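Local coordinates for protein branched-chain amino acid aminotransferase (Thermoproteus uzoniensis, PDB 5CE8) that is a pyridoxal 5'-phosphate-dependent aminotransferase that probably exchanges amino groups between leucine, isoleucine or valine and 2-oxoglutarate, at residues 149-154 with 164-169; 145-150 with 185-190; 40-45 with 69-74; 158-163 with 219-224. All blocks are in the same frame, centred on the assembly; numbering follows the deposited sequence.

Interaction 1: residues 149-154 with 164-169; sequences WRRVHT and TGIYLN. With PLP (pyridoxal-5'-phosphate), chain D.
The amide of Asn169 is held at both ends by the backbone of the 149-154 loop. Its ND2 donates to Arg150 O at 2.8 Å, and the N-H points almost straight at the oxygen (168°), with the acceptor close to the amide plane. On the other end, Val152 N reaches Asn169 OD1 at 3.1 Å; this bond is bent (136°), and the donor stands well above the amide plane rather than in it. With CG anti to the backbone N (chi1 174°), the amide projects off the start of helix 167-179 into the loop. ND2 also bonds Met156 O of the second subunit.

Two waters extend the polar contact. One takes an N-H from Arg151 NH1 at 2.6 Å and donates to Asn169 OD1 at 2.9 Å. The second accepts from Arg151 NH2 at 2.8 Å and is hydrogen-bonded to Tyr167 OH at 2.9 Å; both lie in the guanidinium plane, at its edge, while Arg151 NE is tied to Gly218 O. Apolar packing closes the contact: CG2 of Ile166 meets Val152 CG1 at 3.5 Å, the two side chains crossing at about a right angle, and also lies near Arg151 NH1 at 3.7 Å. PLP C2A sits over one face of the same guanidinium.

Tyr167 OH bonds PLP O3, although the modelled separation is too short to be trusted in detail. Arg151 thus lines the pocket itself and, through its water, probably also helps to position this cofactor-binding tyrosine.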
# COMPACT_ATOMS: atom_id res chain seq x y z
N TRP A 149 -11.42 -10.24 4.71
CA TRP A 149 -11.13 -10.21 3.32
C TRP A 149 -11.35 -8.87 2.66
O TRP A 149 -12.38 -8.32 2.74
CB TRP A 149 -12.04 -11.26 2.58
CG TRP A 149 -11.71 -12.66 3.03
CD1 TRP A 149 -12.40 -13.36 3.95
CD2 TRP A 149 -10.64 -13.48 2.60
NE1 TRP A 149 -11.82 -14.54 4.13
CE2 TRP A 149 -10.68 -14.60 3.37
CE3 TRP A 149 -9.57 -13.30 1.77
CZ2 TRP A 149 -9.70 -15.65 3.24
CZ3 TRP A 149 -8.62 -14.29 1.64
CH2 TRP A 149 -8.69 -15.46 2.39
N ARG A 150 -10.36 -8.35 1.99
CA ARG A 150 -10.54 -7.15 1.23
C ARG A 150 -11.05 -7.47 -0.16
O ARG A 150 -10.73 -8.52 -0.68
CB ARG A 150 -9.22 -6.39 1.12
CG ARG A 150 -8.60 -6.04 2.45
CD ARG A 150 -9.49 -5.05 3.23
NE ARG A 150 -8.87 -4.44 4.43
CZ ARG A 150 -9.18 -4.70 5.72
NH1 ARG A 150 -10.08 -5.62 6.10
NH2 ARG A 150 -8.56 -4.00 6.70
N ARG A 151 -11.83 -6.55 -0.73
CA ARG A 151 -12.21 -6.63 -2.14
C ARG A 151 -11.01 -6.75 -3.08
O ARG A 151 -10.03 -6.02 -2.98
CB ARG A 151 -13.05 -5.39 -2.52
CG ARG A 151 -13.62 -5.28 -3.90
CD ARG A 151 -14.86 -6.15 -4.29
NE ARG A 151 -15.37 -5.57 -5.54
CZ ARG A 151 -15.86 -6.23 -6.62
NH1 ARG A 151 -16.04 -7.53 -6.63
NH2 ARG A 151 -16.21 -5.53 -7.71
N VAL A 152 -11.13 -7.59 -4.07
CA VAL A 152 -10.00 -7.86 -4.93
C VAL A 152 -9.77 -6.48 -5.65
O VAL A 152 -10.76 -5.76 -5.94
CB VAL A 152 -10.18 -9.12 -5.84
CG1 VAL A 152 -11.32 -9.08 -6.75
CG2 VAL A 152 -8.97 -9.34 -6.69
N HIS A 153 -8.53 -6.13 -5.91
CA HIS A 153 -8.11 -4.80 -6.35
C HIS A 153 -8.01 -4.72 -7.89
O HIS A 153 -7.68 -5.70 -8.55
CB HIS A 153 -6.78 -4.47 -5.70
CG HIS A 153 -6.42 -3.00 -5.78
ND1 HIS A 153 -5.55 -2.50 -6.71
CD2 HIS A 153 -6.85 -1.93 -5.05
CE1 HIS A 153 -5.47 -1.19 -6.57
NE2 HIS A 153 -6.24 -0.83 -5.55
N THR A 154 -8.34 -3.54 -8.45
CA THR A 154 -8.25 -3.31 -9.93
C THR A 154 -6.88 -3.64 -10.59
O THR A 154 -6.83 -4.07 -11.78
CB THR A 154 -8.72 -1.82 -10.27
OG1 THR A 154 -8.69 -1.51 -11.68
CG2 THR A 154 -7.74 -0.76 -9.59
N THR A 164 -16.43 -14.15 -13.53
CA THR A 164 -16.68 -15.36 -12.69
C THR A 164 -15.63 -15.58 -11.64
O THR A 164 -15.94 -15.57 -10.41
CB THR A 164 -16.88 -16.61 -13.61
OG1 THR A 164 -15.77 -16.70 -14.46
CG2 THR A 164 -18.18 -16.50 -14.54
N GLY A 165 -14.39 -15.55 -12.10
CA GLY A 165 -13.23 -15.82 -11.28
C GLY A 165 -13.06 -14.87 -10.10
O GLY A 165 -12.72 -15.31 -9.06
N ILE A 166 -13.47 -13.61 -10.26
CA ILE A 166 -13.50 -12.59 -9.12
C ILE A 166 -14.30 -13.04 -7.92
O ILE A 166 -13.95 -12.67 -6.80
CB ILE A 166 -14.12 -11.24 -9.54
CG1 ILE A 166 -13.34 -10.65 -10.68
CG2 ILE A 166 -14.22 -10.21 -8.42
CD1 ILE A 166 -14.06 -9.54 -11.30
N TYR A 167 -15.38 -13.80 -8.11
CA TYR A 167 -16.35 -14.12 -6.99
C TYR A 167 -15.87 -15.15 -5.88
O TYR A 167 -16.57 -15.38 -4.86
CB TYR A 167 -17.78 -14.35 -7.56
CG TYR A 167 -18.28 -13.06 -8.06
CD1 TYR A 167 -17.79 -12.58 -9.22
CD2 TYR A 167 -19.13 -12.25 -7.32
CE1 TYR A 167 -18.01 -11.32 -9.61
CE2 TYR A 167 -19.47 -10.96 -7.80
CZ TYR A 167 -18.86 -10.52 -8.97
OH TYR A 167 -19.07 -9.31 -9.59
N LEU A 168 -14.68 -15.74 -6.05
CA LEU A 168 -14.03 -16.47 -5.01
C LEU A 168 -13.76 -15.57 -3.76
O LEU A 168 -14.06 -15.94 -2.57
CB LEU A 168 -12.75 -17.16 -5.56
CG LEU A 168 -11.83 -17.80 -4.45
CD1 LEU A 168 -12.59 -18.98 -3.89
CD2 LEU A 168 -10.50 -18.40 -4.82
N ASN A 169 -13.35 -14.37 -4.06
CA ASN A 169 -13.25 -13.26 -3.04
C ASN A 169 -14.59 -12.93 -2.34
O ASN A 169 -14.68 -12.86 -1.03
CB ASN A 169 -12.62 -12.06 -3.78
CG ASN A 169 -12.55 -10.78 -2.93
OD1 ASN A 169 -13.22 -9.76 -3.22
ND2 ASN A 169 -11.64 -10.77 -2.04
N1 PLP D . -21.79 -5.82 -6.41
C2 PLP D . -21.14 -6.82 -6.99
C2A PLP D . -19.78 -7.24 -6.53
C3 PLP D . -21.78 -7.62 -8.04
O3 PLP D . -21.13 -8.73 -8.57
C4 PLP D . -23.15 -7.23 -8.47
C4A PLP D . -23.91 -7.96 -9.56
C5 PLP D . -23.75 -6.06 -7.76
C6 PLP D . -22.98 -5.42 -6.74
C5A PLP D . -25.14 -5.54 -7.99
O4P PLP D . -25.37 -5.21 -9.31
P PLP D . -26.85 -5.17 -9.84
O1P PLP D . -27.54 -6.56 -9.61
O2P PLP D . -27.48 -3.99 -9.23
O3P PLP D . -26.82 -5.03 -11.33
O HOH W 1 -16.75 -7.57 -9.56
O HOH W 2 -15.60 -9.35 -4.77

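Interaction 2: residues 145-150 with 185-190; sequences AVVSWR and AIMLNA
Between Arg150 and Leu188, which touch directly, a water is gripped by four groups where the two chains splay apart. It donates to Val147 O and to Trp149 O, both at 2.9 Å, and accepts from Leu188 N at 2.8 Å; a fourth, weak bond comes from Arg150 NH1. The water therefore satisfies backbone groups that no longer meet directly. Earlier along the strands the pairing is direct: Ile186 N donates to Ala145 O at 2.9 Å (162°), and Val147 N to Ile186 O at 3.0 Å (166°). This register makes Ala145-Ala185 and Val146-Ile186 parallel bridges.

The parallel pairing fits the connection: strand 142-146, helix 167-179 and strand 184-188 form a beta-alpha-beta unit in the mixed sheet. Side chains from the two strands meet on both faces. On the face of Val146 and Ile186, Val146 CG1 packs on Leu188 CG at 3.8 Å, the side chains at about a right angle. Across the sheet, Val147 splits its branches: CG1 meets Ala185 CB, and CG2 touches Met187 CG at 3.7 Å. This face is covered by helix 167-179, through Ala173 and Glu176.

Arg150 runs side by side with Leu188, its CD 3.8 Å from Leu188 CB. The chain bends at chi2 (-65°), which lays one face of the guanidinium over Leu188 CD1, 4.0 Å from Arg150 CZ. NH2 of this guanidinium bonds Ser148 O of the fourth subunit.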
# COMPACT_ATOMS: atom_id res chain seq x y z
N ALA A 145 -21.36 -7.62 8.98
CA ALA A 145 -20.06 -7.64 9.56
C ALA A 145 -19.06 -7.14 8.54
O ALA A 145 -19.06 -7.54 7.37
CB ALA A 145 -19.69 -9.01 10.06
N VAL A 146 -18.18 -6.24 8.95
CA VAL A 146 -17.02 -5.93 8.03
C VAL A 146 -16.12 -7.13 8.13
O VAL A 146 -15.72 -7.53 9.26
CB VAL A 146 -16.13 -4.64 8.40
CG1 VAL A 146 -15.08 -4.47 7.33
CG2 VAL A 146 -17.02 -3.33 8.55
N VAL A 147 -15.81 -7.73 6.98
CA VAL A 147 -14.95 -8.90 6.94
C VAL A 147 -13.45 -8.71 6.84
O VAL A 147 -12.94 -7.58 6.60
CB VAL A 147 -15.42 -9.90 5.87
CG1 VAL A 147 -16.76 -10.33 6.18
CG2 VAL A 147 -15.40 -9.33 4.44
N SER A 148 -12.72 -9.81 7.12
CA SER A 148 -11.24 -9.77 7.13
C SER A 148 -10.68 -9.69 5.70
O SER A 148 -9.57 -9.27 5.56
CB SER A 148 -10.60 -11.02 7.77
OG SER A 148 -11.04 -12.23 7.06
N TRP A 149 -11.42 -10.24 4.71
CA TRP A 149 -11.13 -10.21 3.32
C TRP A 149 -11.35 -8.87 2.66
O TRP A 149 -12.38 -8.32 2.74
CB TRP A 149 -12.04 -11.26 2.58
CG TRP A 149 -11.71 -12.66 3.03
CD1 TRP A 149 -12.40 -13.36 3.95
CD2 TRP A 149 -10.64 -13.48 2.60
NE1 TRP A 149 -11.82 -14.54 4.13
CE2 TRP A 149 -10.68 -14.60 3.37
CE3 TRP A 149 -9.57 -13.30 1.77
CZ2 TRP A 149 -9.70 -15.65 3.24
CZ3 TRP A 149 -8.62 -14.29 1.64
CH2 TRP A 149 -8.69 -15.46 2.39
N ARG A 150 -10.36 -8.35 1.99
CA ARG A 150 -10.54 -7.15 1.23
C ARG A 150 -11.05 -7.47 -0.16
O ARG A 150 -10.73 -8.52 -0.68
CB ARG A 150 -9.22 -6.39 1.12
CG ARG A 150 -8.60 -6.04 2.45
CD ARG A 150 -9.49 -5.05 3.23
NE ARG A 150 -8.87 -4.44 4.43
CZ ARG A 150 -9.18 -4.70 5.72
NH1 ARG A 150 -10.08 -5.62 6.10
NH2 ARG A 150 -8.56 -4.00 6.70
N ALA A 185 -21.89 -9.75 4.40
CA ALA A 185 -20.56 -9.15 4.50
C ALA A 185 -20.50 -7.77 4.03
O ALA A 185 -21.17 -7.45 3.10
CB ALA A 185 -19.55 -9.93 3.72
N ILE A 186 -19.62 -6.97 4.63
CA ILE A 186 -19.17 -5.70 4.00
C ILE A 186 -17.71 -5.86 3.78
O ILE A 186 -17.01 -6.22 4.67
CB ILE A 186 -19.48 -4.42 4.88
CG1 ILE A 186 -20.94 -3.97 4.69
CG2 ILE A 186 -18.70 -3.18 4.40
CD1 ILE A 186 -21.52 -3.43 5.90
N MET A 187 -17.20 -5.38 2.62
CA MET A 187 -15.84 -5.52 2.29
C MET A 187 -15.24 -4.14 2.08
O MET A 187 -15.84 -3.28 1.35
CB MET A 187 -15.67 -6.29 0.95
CG MET A 187 -15.72 -7.81 1.11
SD MET A 187 -15.18 -8.71 -0.39
CE MET A 187 -16.70 -8.49 -1.10
N LEU A 188 -14.11 -3.92 2.73
CA LEU A 188 -13.24 -2.77 2.52
C LEU A 188 -12.40 -3.02 1.26
O LEU A 188 -12.05 -4.15 0.97
CB LEU A 188 -12.34 -2.57 3.67
CG LEU A 188 -12.98 -2.35 5.02
CD1 LEU A 188 -12.03 -1.85 6.10
CD2 LEU A 188 -14.14 -1.34 4.88
N ASN A 189 -12.08 -1.97 0.51
CA ASN A 189 -11.06 -2.06 -0.55
C ASN A 189 -9.57 -2.05 -0.00
O ASN A 189 -9.36 -1.99 1.23
CB ASN A 189 -11.31 -1.04 -1.65
CG ASN A 189 -10.99 0.40 -1.23
OD1 ASN A 189 -10.67 0.68 -0.03
ND2 ASN A 189 -11.28 1.33 -2.13
N ALA A 190 -8.54 -2.11 -0.87
CA ALA A 190 -7.15 -2.27 -0.39
C ALA A 190 -6.74 -1.01 0.39
O ALA A 190 -5.86 -1.03 1.21
CB ALA A 190 -6.20 -2.40 -1.49
O HOH W 3 -12.82 -5.91 4.22

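Interaction 3: residues 40-45 with 69-74; sequences FGVFEG and RSAKII
Ile74 sends its longer branch toward strand 41-43, and the contact can be traced along it. From CB, CG1 lies between the backbone N and the carbonyl carbon (chi1 70°), a rotation that swings the ethyl arm over the strand. CG1 itself comes 4.0 Å from Val42 CG1. The tip, CD1, has three neighbours: Gly41 O at 3.5 Å, the methyl CG1 of Val42, and the ring of Phe40. Ile74 CD1 stands 3.9 Å from the Phe40 ring centroid and 18° off the ring normal, which makes a CH-pi contact over one face. The two side chains slide past each other in opposite directions, and the CE1 corner of the ring also lies against Ile74 O.

The helix, 69-74, is the last part of helix 60-74. It runs almost antiparallel to the strand, at 160° with axes 8.2 Å apart, and packs against the antiparallel sheet in which strand 41-50 pairs with strands 55-58 and 102-109. One turn back along the helix, Val42 CG1 fits against Ser70 CB at 3.7 Å. Ile74, Ser70 and Val42 all direct their CB atoms into this interface.

Beyond Val42 the contact becomes polar. A water donates to Phe43 O and to Glu44 OE1, both at 2.6 Å, and accepts from Ser70 OG at 3.1 Å. Ser70 OG is also bonded to Lys162 N. Glu44 makes a salt bridge through OE1 to Arg66 NE, and OE2 is bonded to His63 ND1; both of these partners are PLP-binding residues.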
# COMPACT_ATOMS: atom_id res chain seq x y z
N PHE A 40 -12.53 -17.80 -16.07
CA PHE A 40 -12.62 -16.96 -17.20
C PHE A 40 -14.01 -17.04 -17.87
O PHE A 40 -14.28 -17.89 -18.81
CB PHE A 40 -11.57 -17.35 -18.18
CG PHE A 40 -11.40 -16.34 -19.27
CD1 PHE A 40 -10.73 -15.16 -19.01
CD2 PHE A 40 -11.81 -16.58 -20.58
CE1 PHE A 40 -10.52 -14.22 -20.03
CE2 PHE A 40 -11.66 -15.58 -21.61
CZ PHE A 40 -11.02 -14.40 -21.31
N GLY A 41 -14.90 -16.21 -17.32
CA GLY A 41 -16.30 -16.14 -17.71
C GLY A 41 -16.81 -14.77 -17.32
O GLY A 41 -16.11 -13.99 -16.58
N VAL A 42 -17.98 -14.45 -17.82
CA VAL A 42 -18.79 -13.37 -17.25
C VAL A 42 -20.22 -13.85 -17.00
O VAL A 42 -20.71 -14.80 -17.67
CB VAL A 42 -18.76 -12.13 -18.12
CG1 VAL A 42 -17.34 -11.70 -18.27
CG2 VAL A 42 -19.35 -12.33 -19.48
N PHE A 43 -20.93 -13.12 -16.15
CA PHE A 43 -22.33 -13.44 -15.91
C PHE A 43 -23.11 -12.16 -15.65
O PHE A 43 -22.54 -11.04 -15.62
CB PHE A 43 -22.51 -14.43 -14.77
CG PHE A 43 -22.02 -13.94 -13.43
CD1 PHE A 43 -20.65 -13.97 -13.12
CD2 PHE A 43 -22.91 -13.44 -12.51
CE1 PHE A 43 -20.22 -13.43 -11.89
CE2 PHE A 43 -22.52 -13.01 -11.24
CZ PHE A 43 -21.18 -12.99 -10.95
N GLU A 44 -24.41 -12.35 -15.48
CA GLU A 44 -25.39 -11.32 -15.10
C GLU A 44 -26.45 -11.85 -14.16
O GLU A 44 -26.60 -13.06 -13.92
CB GLU A 44 -26.10 -10.77 -16.32
CG GLU A 44 -25.39 -9.61 -17.00
CD GLU A 44 -25.20 -8.41 -16.08
OE1 GLU A 44 -24.18 -7.73 -16.24
OE2 GLU A 44 -26.06 -8.24 -15.21
N GLY A 45 -27.25 -10.93 -13.64
CA GLY A 45 -28.35 -11.29 -12.75
C GLY A 45 -29.46 -10.35 -13.17
O GLY A 45 -29.20 -9.16 -13.32
N ARG A 69 -19.97 -5.59 -22.02
CA ARG A 69 -18.86 -4.72 -21.54
C ARG A 69 -17.99 -5.61 -20.67
O ARG A 69 -16.78 -5.56 -20.81
CB ARG A 69 -19.31 -3.49 -20.77
CG ARG A 69 -19.97 -2.46 -21.70
CD ARG A 69 -19.92 -1.03 -21.07
NE ARG A 69 -20.72 -1.08 -19.86
CZ ARG A 69 -22.04 -1.12 -19.82
NH1 ARG A 69 -22.81 -1.09 -20.93
NH2 ARG A 69 -22.61 -1.21 -18.68
N SER A 70 -18.59 -6.44 -19.81
CA SER A 70 -17.82 -7.40 -18.94
C SER A 70 -16.92 -8.27 -19.74
O SER A 70 -15.74 -8.40 -19.40
CB SER A 70 -18.71 -8.22 -18.05
OG SER A 70 -19.11 -7.39 -16.92
N ALA A 71 -17.41 -8.80 -20.86
CA ALA A 71 -16.58 -9.63 -21.73
C ALA A 71 -15.40 -8.85 -22.39
O ALA A 71 -14.26 -9.32 -22.46
CB ALA A 71 -17.44 -10.27 -22.88
N LYS A 72 -15.70 -7.72 -22.92
CA LYS A 72 -14.65 -6.95 -23.64
C LYS A 72 -13.59 -6.52 -22.62
O LYS A 72 -12.40 -6.41 -22.91
CB LYS A 72 -15.27 -5.71 -24.26
CG LYS A 72 -14.25 -4.63 -24.69
CD LYS A 72 -14.89 -3.25 -24.86
CE LYS A 72 -15.04 -2.87 -26.33
NZ LYS A 72 -13.76 -2.34 -26.87
N ILE A 73 -14.03 -6.24 -21.42
CA ILE A 73 -13.08 -5.96 -20.34
C ILE A 73 -12.09 -7.16 -20.13
O ILE A 73 -10.86 -6.94 -20.04
CB ILE A 73 -13.86 -5.59 -19.07
CG1 ILE A 73 -14.45 -4.20 -19.26
CG2 ILE A 73 -12.95 -5.56 -17.90
CD1 ILE A 73 -15.25 -3.69 -18.08
N ILE A 74 -12.60 -8.38 -20.11
CA ILE A 74 -11.75 -9.56 -19.79
C ILE A 74 -11.13 -10.17 -21.04
O ILE A 74 -10.29 -11.02 -20.91
CB ILE A 74 -12.47 -10.66 -18.89
CG1 ILE A 74 -13.60 -11.47 -19.58
CG2 ILE A 74 -12.89 -10.03 -17.57
CD1 ILE A 74 -13.83 -12.85 -18.97
O HOH W 4 -21.85 -8.82 -16.86

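Interaction 4: residues 158-163 with 219-224; sequences PVMAKA and ILEGIT. With PLP (pyridoxal-5'-phosphate), chain D.
The pyridoxal phosphate pocket of a class IV aminotransferase takes shape where Lys162 and Leu220 meet. Lys162 NZ is covalently joined to PLP C4A at 1.4 Å, consistent with the internal aldimine of PLP enzymes. The lysine chain is extended as far as CE and then bends at chi4 (71°), which brings NZ to the cofactor.

Leu220 serves both the cofactor and the lysine loop. CB and CD2 lie over one face of the pyridine ring; chi1 of -173° carries CG away from the backbone N. Leu220 CB is 3.6 Å from PLP C2, nearly along the ring normal, and Leu220 CD2 is 3.7 Å from PLP C4. The remaining methyl, CD1, turns to the type I turn of 158-161 and the residue after it, touching Met160 O and Lys162 CA, each at 3.7 Å. Lys162 and Leu220 cross at about a right angle. Farther from the cofactor, Met160 CG rests against Ile219 O, and Glu221 makes a salt bridge to Arg206 of the third subunit.

Helix 223-235 begins at the phosphate, with Gly222 in the N-cap position. Its amides point at the phosphate oxygens: Ile223 N donates to PLP O3P at 3.2 Å (162°), and the helix dipole probably favours the anion there. O2P is gripped twice by one residue, by Thr224 N at 2.8 Å and by the hydroxyl Thr224 OG1 at 2.9 Å.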
# COMPACT_ATOMS: atom_id res chain seq x y z
N PRO A 158 -10.16 -7.19 -13.10
CA PRO A 158 -10.95 -6.05 -13.58
C PRO A 158 -12.30 -6.07 -12.97
O PRO A 158 -13.28 -6.50 -13.58
CB PRO A 158 -10.94 -6.18 -15.13
CG PRO A 158 -10.52 -7.50 -15.39
CD PRO A 158 -9.82 -8.08 -14.20
N VAL A 159 -12.32 -5.61 -11.70
CA VAL A 159 -13.44 -5.69 -10.84
C VAL A 159 -14.75 -5.12 -11.36
O VAL A 159 -15.81 -5.62 -11.04
CB VAL A 159 -13.17 -5.14 -9.48
CG1 VAL A 159 -12.40 -6.20 -8.78
CG2 VAL A 159 -12.43 -3.81 -9.52
N MET A 160 -14.66 -4.16 -12.26
CA MET A 160 -15.88 -3.57 -12.85
C MET A 160 -16.54 -4.59 -13.77
O MET A 160 -17.62 -4.37 -14.17
CB MET A 160 -15.52 -2.33 -13.64
CG MET A 160 -14.93 -1.27 -12.68
SD MET A 160 -14.88 0.49 -13.07
CE MET A 160 -16.30 0.59 -14.13
N ALA A 161 -15.84 -5.61 -14.20
CA ALA A 161 -16.47 -6.62 -15.01
C ALA A 161 -17.13 -7.60 -14.06
O ALA A 161 -16.51 -7.97 -13.07
CB ALA A 161 -15.46 -7.31 -15.80
N LYS A 162 -18.31 -8.11 -14.44
CA LYS A 162 -19.04 -9.12 -13.66
C LYS A 162 -18.48 -10.45 -14.07
O LYS A 162 -19.08 -11.27 -14.83
CB LYS A 162 -20.51 -8.94 -13.87
CG LYS A 162 -21.32 -9.53 -12.71
CD LYS A 162 -22.79 -8.97 -12.73
CE LYS A 162 -23.62 -9.51 -11.62
NZ LYS A 162 -23.15 -8.91 -10.33
N ALA A 163 -17.30 -10.70 -13.60
CA ALA A 163 -16.51 -11.82 -14.10
C ALA A 163 -16.33 -12.92 -13.08
O ALA A 163 -15.99 -12.65 -11.95
CB ALA A 163 -15.16 -11.33 -14.63
N ILE A 219 -15.89 -0.97 -6.95
CA ILE A 219 -17.25 -1.57 -7.03
C ILE A 219 -17.55 -2.17 -8.39
O ILE A 219 -16.85 -1.88 -9.40
CB ILE A 219 -18.39 -0.57 -6.66
CG1 ILE A 219 -18.40 0.67 -7.59
CG2 ILE A 219 -18.20 -0.03 -5.23
CD1 ILE A 219 -19.65 1.51 -7.51
N LEU A 220 -18.54 -3.08 -8.40
CA LEU A 220 -19.21 -3.33 -9.64
C LEU A 220 -20.31 -2.24 -9.74
O LEU A 220 -20.95 -1.93 -8.73
CB LEU A 220 -19.75 -4.74 -9.59
CG LEU A 220 -20.29 -4.95 -11.01
CD1 LEU A 220 -19.55 -6.13 -11.60
CD2 LEU A 220 -21.78 -5.00 -11.02
N GLU A 221 -20.39 -1.59 -10.90
CA GLU A 221 -21.40 -0.56 -11.25
C GLU A 221 -22.81 -1.18 -11.31
O GLU A 221 -23.25 -1.53 -12.34
CB GLU A 221 -21.05 0.15 -12.55
CG GLU A 221 -21.99 1.35 -12.84
CD GLU A 221 -21.52 2.21 -13.99
OE1 GLU A 221 -20.55 1.83 -14.69
OE2 GLU A 221 -22.16 3.27 -14.26
N GLY A 222 -23.50 -1.29 -10.19
CA GLY A 222 -24.75 -1.97 -10.18
C GLY A 222 -25.76 -1.10 -10.90
O GLY A 222 -25.75 0.16 -10.82
N ILE A 223 -26.66 -1.81 -11.53
CA ILE A 223 -27.83 -1.30 -12.17
C ILE A 223 -28.92 -1.00 -11.13
O ILE A 223 -29.72 -0.11 -11.36
CB ILE A 223 -28.31 -2.26 -13.25
CG1 ILE A 223 -27.34 -2.08 -14.41
CG2 ILE A 223 -29.75 -1.93 -13.72
CD1 ILE A 223 -27.38 -3.07 -15.53
N THR A 224 -28.98 -1.73 -10.04
CA THR A 224 -29.82 -1.33 -8.94
C THR A 224 -29.30 -0.01 -8.34
O THR A 224 -30.10 0.90 -8.05
CB THR A 224 -29.93 -2.45 -7.88
OG1 THR A 224 -30.33 -3.69 -8.55
CG2 THR A 224 -30.98 -2.09 -6.87
N1 PLP D . -21.79 -5.82 -6.41
C2 PLP D . -21.14 -6.82 -6.99
C2A PLP D . -19.78 -7.24 -6.53
C3 PLP D . -21.78 -7.62 -8.04
O3 PLP D . -21.13 -8.73 -8.57
C4 PLP D . -23.15 -7.23 -8.47
C4A PLP D . -23.91 -7.96 -9.56
C5 PLP D . -23.75 -6.06 -7.76
C6 PLP D . -22.98 -5.42 -6.74
C5A PLP D . -25.14 -5.54 -7.99
O4P PLP D . -25.37 -5.21 -9.31
P PLP D . -26.85 -5.17 -9.84
O1P PLP D . -27.54 -6.56 -9.61
O2P PLP D . -27.48 -3.99 -9.23
O3P PLP D . -26.82 -5.03 -11.33

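In the fold
Following the chain, interaction 3 closes first, folding helix 60-74 back on the strand from which the chain left. Interactions 2 and 1 then start from the overlapping stretch 145-154. Interaction 1 closes sooner, at the start of helix 167-179, and its loop (149-169) lies wholly within that of interaction 2 (145-190), which closes after that helix on strand 184-188. Interaction 4 opens at 158-163, inside both loops, and closes beyond them at 219-224, so it crosses both. Direct touches link the group: Ser70 of interaction 3 reaches Lys162 of interaction 4, Gly41 reaches Thr164 of interaction 1, and Arg151 reaches Leu188 of interaction 2. The antiparallel and mixed sheets are thereby tied together around PLP.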